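Long-range contacts in putative chitobiase (Bacteroides thetaiotaomicron, PDB 3HNM), which is of unknown function but probably serves as a discoidin-like (F5/8 type C) sugar-binding module of an enzyme acting on chitin-derived oligosaccharides: residues F80-P85 and V155-V160; T96-Y101 and I143-P148. One frame throughout, in Å; residues are numbered along the deposited sequence.

Interaction 1 of 2, residues F80-P85 and V155-V160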
loop_
_atom_site.group_PDB
_atom_site.type_symbol
_atom_site.label_atom_id
_atom_site.label_comp_id
_atom_site.label_asym_id
_atom_site.label_seq_id
_atom_site.Cartn_x
_atom_site.Cartn_y
_atom_site.Cartn_z
ATOM N N PHE A 80 -6.730 -0.465 -8.273
ATOM C CA PHE A 80 -5.906 -0.360 -7.073
ATOM C C PHE A 80 -4.456 -0.244 -7.523
ATOM O O PHE A 80 -4.066 -0.805 -8.543
ATOM C CB PHE A 80 -6.084 -1.604 -6.193
ATOM C CG PHE A 80 -5.157 -1.658 -5.006
ATOM C CD1 PHE A 80 -3.832 -2.056 -5.157
ATOM C CD2 PHE A 80 -5.599 -1.273 -3.746
ATOM C CE1 PHE A 80 -2.963 -2.065 -4.078
ATOM C CE2 PHE A 80 -4.734 -1.279 -2.659
ATOM C CZ PHE A 80 -3.415 -1.674 -2.827
ATOM N N GLY A 81 -3.656 0.491 -6.767
ATOM C CA GLY A 81 -2.262 0.635 -7.133
ATOM C C GLY A 81 -1.484 1.321 -6.039
ATOM O O GLY A 81 -2.042 1.682 -5.009
ATOM N N PHE A 82 -0.192 1.505 -6.253
ATOM C CA PHE A 82 0.641 2.170 -5.259
ATOM C C PHE A 82 1.702 2.992 -5.971
ATOM O O PHE A 82 1.779 2.984 -7.201
ATOM C CB PHE A 82 1.284 1.127 -4.329
ATOM C CG PHE A 82 2.038 0.038 -5.057
ATOM C CD1 PHE A 82 3.355 0.236 -5.471
ATOM C CD2 PHE A 82 1.423 -1.184 -5.339
ATOM C CE1 PHE A 82 4.046 -0.764 -6.151
ATOM C CE2 PHE A 82 2.107 -2.192 -6.022
ATOM C CZ PHE A 82 3.421 -1.982 -6.428
ATOM N N ALA A 83 2.514 3.707 -5.206
ATOM C CA ALA A 83 3.573 4.519 -5.791
ATOM C C ALA A 83 4.841 4.541 -4.925
ATOM O O ALA A 83 4.840 5.064 -3.809
ATOM C CB ALA A 83 3.072 5.939 -6.013
ATOM N N ASN A 84 5.920 3.970 -5.444
ATOM C CA ASN A 84 7.173 3.953 -4.725
ATOM C C ASN A 84 7.498 5.344 -4.171
ATOM O O ASN A 84 6.937 6.354 -4.615
ATOM C CB ASN A 84 8.291 3.458 -5.641
ATOM C CG ASN A 84 8.352 1.942 -5.704
ATOM O OD1 ASN A 84 8.489 1.347 -6.783
ATOM N ND2 ASN A 84 8.253 1.306 -4.534
ATOM N N PRO A 85 8.395 5.410 -3.172
ATOM C CA PRO A 85 8.779 6.684 -2.566
ATOM C C PRO A 85 9.369 7.638 -3.576
ATOM O O PRO A 85 9.965 7.220 -4.570
ATOM C CB PRO A 85 9.790 6.268 -1.511
ATOM C CG PRO A 85 9.254 4.962 -1.073
ATOM C CD PRO A 85 8.948 4.292 -2.393
ATOM N N VAL A 155 13.137 -2.142 2.116
ATOM C CA VAL A 155 11.967 -1.762 1.345
ATOM C C VAL A 155 11.178 -0.619 1.972
ATOM O O VAL A 155 10.938 -0.597 3.184
ATOM C CB VAL A 155 11.058 -3.029 1.031
ATOM C CG1 VAL A 155 11.207 -4.059 2.125
ATOM C CG2 VAL A 155 9.597 -2.639 0.872
ATOM N N SER A 156 10.850 0.366 1.136
ATOM C CA SER A 156 10.066 1.511 1.564
ATOM C C SER A 156 8.980 1.749 0.522
ATOM O O SER A 156 9.190 1.517 -0.668
ATOM C CB SER A 156 10.938 2.756 1.742
ATOM O OG SER A 156 11.599 3.111 0.553
ATOM N N LEU A 157 7.811 2.188 0.987
ATOM C CA LEU A 157 6.658 2.434 0.126
ATOM C C LEU A 157 6.201 3.884 0.155
ATOM O O LEU A 157 6.125 4.498 1.220
ATOM C CB LEU A 157 5.491 1.554 0.563
ATOM C CG LEU A 157 4.413 1.428 -0.500
ATOM C CD1 LEU A 157 5.017 0.732 -1.721
ATOM C CD2 LEU A 157 3.239 0.635 0.039
ATOM N N GLY A 158 5.875 4.423 -1.016
ATOM C CA GLY A 158 5.416 5.797 -1.084
ATOM C C GLY A 158 3.956 5.949 -0.687
ATOM O O GLY A 158 3.640 6.631 0.291
ATOM N N GLU A 159 3.064 5.307 -1.437
ATOM C CA GLU A 159 1.639 5.394 -1.152
ATOM C C GLU A 159 0.758 4.417 -1.952
ATOM O O GLU A 159 1.161 3.908 -3.003
ATOM C CB GLU A 159 1.179 6.814 -1.404
ATOM C CG GLU A 159 -0.192 7.077 -0.925
ATOM C CD GLU A 159 -0.392 8.523 -0.641
ATOM O OE1 GLU A 159 -0.184 9.315 -1.593
ATOM O OE2 GLU A 159 -0.743 8.872 0.521
ATOM N N VAL A 160 -0.457 4.182 -1.448
ATOM C CA VAL A 160 -1.426 3.265 -2.061
ATOM C C VAL A 160 -2.749 3.949 -2.469
ATOM O O VAL A 160 -3.416 4.565 -1.642
ATOM C CB VAL A 160 -1.737 2.098 -1.085
ATOM C CG1 VAL A 160 -2.019 2.640 0.289
ATOM C CG2 VAL A 160 -2.935 1.298 -1.571
#
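The pyrrolidine ring of P85 lies across the backbone of 156-158. Its CG sits 3.4 Å from S156 OG and as near to G158 N, while CD comes up to S156 O at 3.3 Å. S156 OG is hydrogen-bonded to the carbonyl of H91, and the proline carbons only pack against it. With a glycine here the ring would be gone, which would probably open a gap over S156 and G158 and leave the chain after N84 freer to turn. At the far end V160 meets F80. Its CG1 occupies the position between N and the carbonyl carbon (chi1 47°), which puts CG2 opposite the backbone N and 3.3 Å from F80 CZ, where it approaches the ring obliquely. L157 CD1 reaches back to F82 CD1 at 4.1 Å, the two side chains crossing at about a right angle. Between these apolar contacts the antiparallel strands are interrupted by a classic beta bulge, G158 and E159 together facing A83. The two backbone bonds about it, A83 N to E159 O and E159 N to A83 O, fit this register, although the oxygen positions are less sure. The bulge falls at the magnesium site: G158 is a metal-site residue together with S43, D46, N48 and T51, and the E159 side chain lies about 3 Å from the ion. Strands 74-83 and 156-166 are the two inner strands of the four-stranded sheet of a beta sandwich, 53-54 flanking the latter and 127-136 the former. F141 of strand 138-146, in the facing sheet, packs on F80, F82 and L157, and W117 meets the F82 ring edge-to-face.

Interaction 2 of 2, residues T96-Y101 and I143-P148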
loop_
_atom_site.group_PDB
_atom_site.type_symbol
_atom_site.label_atom_id
_atom_site.label_comp_id
_atom_site.label_asym_id
_atom_site.label_seq_id
_atom_site.Cartn_x
_atom_site.Cartn_y
_atom_site.Cartn_z
ATOM N N THR A 96 11.489 -1.199 -3.326
ATOM C CA THR A 96 11.877 -2.348 -4.114
ATOM C C THR A 96 10.789 -3.389 -4.304
ATOM O O THR A 96 11.075 -4.547 -4.614
ATOM C CB THR A 96 13.136 -3.000 -3.493
ATOM O OG1 THR A 96 12.943 -3.154 -2.081
ATOM C CG2 THR A 96 14.365 -2.124 -3.734
ATOM N N SER A 97 9.537 -2.979 -4.127
ATOM C CA SER A 97 8.410 -3.898 -4.292
ATOM C C SER A 97 8.511 -4.527 -5.678
ATOM O O SER A 97 8.595 -3.820 -6.681
ATOM C CB SER A 97 7.094 -3.139 -4.147
ATOM O OG SER A 97 7.063 -2.396 -2.939
ATOM N N LYS A 98 8.496 -5.856 -5.721
ATOM C CA LYS A 98 8.630 -6.594 -6.969
ATOM C C LYS A 98 7.436 -7.467 -7.352
ATOM O O LYS A 98 7.090 -7.572 -8.527
ATOM C CB LYS A 98 9.895 -7.451 -6.919
ATOM C CG LYS A 98 10.102 -8.319 -8.120
ATOM C CD LYS A 98 11.548 -8.676 -8.241
ATOM C CE LYS A 98 11.748 -9.914 -9.084
ATOM N NZ LYS A 98 11.263 -11.114 -8.329
ATOM N N ALA A 99 6.807 -8.099 -6.373
ATOM C CA ALA A 99 5.661 -8.944 -6.649
ATOM C C ALA A 99 4.783 -8.982 -5.420
ATOM O O ALA A 99 5.232 -8.686 -4.312
ATOM C CB ALA A 99 6.113 -10.355 -7.025
ATOM N N GLY A 100 3.524 -9.346 -5.620
ATOM C CA GLY A 100 2.588 -9.406 -4.513
ATOM C C GLY A 100 1.155 -9.367 -5.006
ATOM O O GLY A 100 0.909 -9.502 -6.199
ATOM N N TYR A 101 0.217 -9.161 -4.088
ATOM C CA TYR A 101 -1.187 -9.134 -4.432
ATOM C C TYR A 101 -1.971 -8.271 -3.450
ATOM O O TYR A 101 -1.416 -7.800 -2.465
ATOM C CB TYR A 101 -1.727 -10.561 -4.426
ATOM C CG TYR A 101 -1.638 -11.226 -3.071
ATOM C CD1 TYR A 101 -0.431 -11.752 -2.588
ATOM C CD2 TYR A 101 -2.767 -11.318 -2.262
ATOM C CE1 TYR A 101 -0.370 -12.356 -1.327
ATOM C CE2 TYR A 101 -2.715 -11.909 -1.018
ATOM C CZ TYR A 101 -1.527 -12.423 -0.557
ATOM O OH TYR A 101 -1.518 -13.001 0.678
ATOM N N ILE A 143 3.201 -7.467 0.123
ATOM C CA ILE A 143 4.440 -7.488 -0.657
ATOM C C ILE A 143 4.971 -8.897 -0.470
ATOM O O ILE A 143 5.148 -9.343 0.668
ATOM C CB ILE A 143 5.531 -6.518 -0.101
ATOM C CG1 ILE A 143 4.936 -5.153 0.256
ATOM C CG2 ILE A 143 6.667 -6.382 -1.119
ATOM C CD1 ILE A 143 4.761 -4.230 -0.889
ATOM N N THR A 144 5.220 -9.607 -1.564
ATOM C CA THR A 144 5.727 -10.970 -1.443
ATOM C C THR A 144 7.168 -11.096 -1.903
ATOM O O THR A 144 7.907 -11.923 -1.383
ATOM C CB THR A 144 4.878 -11.963 -2.218
ATOM O OG1 THR A 144 4.706 -11.502 -3.566
ATOM C CG2 THR A 144 3.543 -12.122 -1.544
ATOM N N ASP A 145 7.578 -10.299 -2.879
ATOM C CA ASP A 145 8.966 -10.366 -3.273
ATOM C C ASP A 145 9.500 -8.964 -3.431
ATOM O O ASP A 145 8.777 -8.062 -3.827
ATOM C CB ASP A 145 9.176 -11.173 -4.547
ATOM C CG ASP A 145 10.587 -11.721 -4.630
ATOM O OD1 ASP A 145 11.072 -12.188 -3.576
ATOM O OD2 ASP A 145 11.207 -11.691 -5.720
ATOM N N THR A 146 10.776 -8.793 -3.104
ATOM C CA THR A 146 11.432 -7.495 -3.142
ATOM C C THR A 146 12.704 -7.521 -3.994
ATOM O O THR A 146 13.406 -8.528 -4.041
ATOM C CB THR A 146 11.755 -7.056 -1.665
ATOM O OG1 THR A 146 10.628 -6.361 -1.113
ATOM C CG2 THR A 146 12.988 -6.173 -1.585
ATOM N N TYR A 147 12.986 -6.426 -4.695
ATOM C CA TYR A 147 14.208 -6.347 -5.491
ATOM C C TYR A 147 15.325 -6.147 -4.487
ATOM O O TYR A 147 15.216 -5.311 -3.594
ATOM C CB TYR A 147 14.177 -5.154 -6.435
ATOM C CG TYR A 147 13.426 -5.409 -7.708
ATOM C CD1 TYR A 147 13.995 -6.146 -8.742
ATOM C CD2 TYR A 147 12.128 -4.940 -7.867
ATOM C CE1 TYR A 147 13.283 -6.411 -9.905
ATOM C CE2 TYR A 147 11.407 -5.200 -9.020
ATOM C CZ TYR A 147 11.987 -5.935 -10.034
ATOM O OH TYR A 147 11.255 -6.198 -11.164
ATOM N N PRO A 148 16.416 -6.903 -4.626
ATOM C CA PRO A 148 17.572 -6.822 -3.729
ATOM C C PRO A 148 18.210 -5.446 -3.788
ATOM O O PRO A 148 18.071 -4.747 -4.786
ATOM C CB PRO A 148 18.494 -7.897 -4.275
ATOM C CG PRO A 148 18.236 -7.788 -5.745
ATOM C CD PRO A 148 16.724 -7.739 -5.795
#
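The ring of Y147 carries the aliphatic part of K98 on one face, with CD 3.3 Å from the ring centroid and almost on its normal, a CH-pi contact. The carbonyl oxygens of T96 and S97 lie at the ring edge, and the hydroxyl beyond bonds to the S119 carbonyl. Y101 meets T144 edge-on, its CE1 3.9 Å from T144 CG2, and has a cation-pi partner in K113. K98 runs extended over Y147 and then bends at its last torsion (chi4 -71°), bringing NZ 2.7 Å from D145 OD2 in a salt bridge that uses the anti lone pair of that oxygen. These strands of the probably discoidin-type beta sandwich pair antiparallel where the chain turns a corner at A99, and two successive classic bulges fall there. In the first, K98 N and A99 N both bond to D145 O, at 2.9 and 3.2 Å, from the same face of its carbonyl plane. In the second, A99 O takes T144 N and D145 N in like fashion, with T144 OG1 adding a weak bond. Past the bulges, Y147 N gives T96 O a nearly straight bond (170°) in the carbonyl plane.

Overall arrangement
Interaction 1 is wholly buried and pairs inner strands of the four-stranded sheet; interaction 2 is partly buried and lies at one end of two inner strands, 138-146 and 100-105, of the facing five-stranded sheet. The first rests on proline, valine, leucine and phenylalanine contacts beside a magnesium site, the second on doubled backbone bonds, a salt bridge and a lysine laid over tyrosine, as befits its partly exposed place. Both use classic beta bulges. Their centres are 11 Å apart, and they touch directly where V155 packs on T96 and T146 and L157 CD1 on S97. Along the chain, 96-101 and 143-148 are nested inside the loop closed by 80-85 and 155-160.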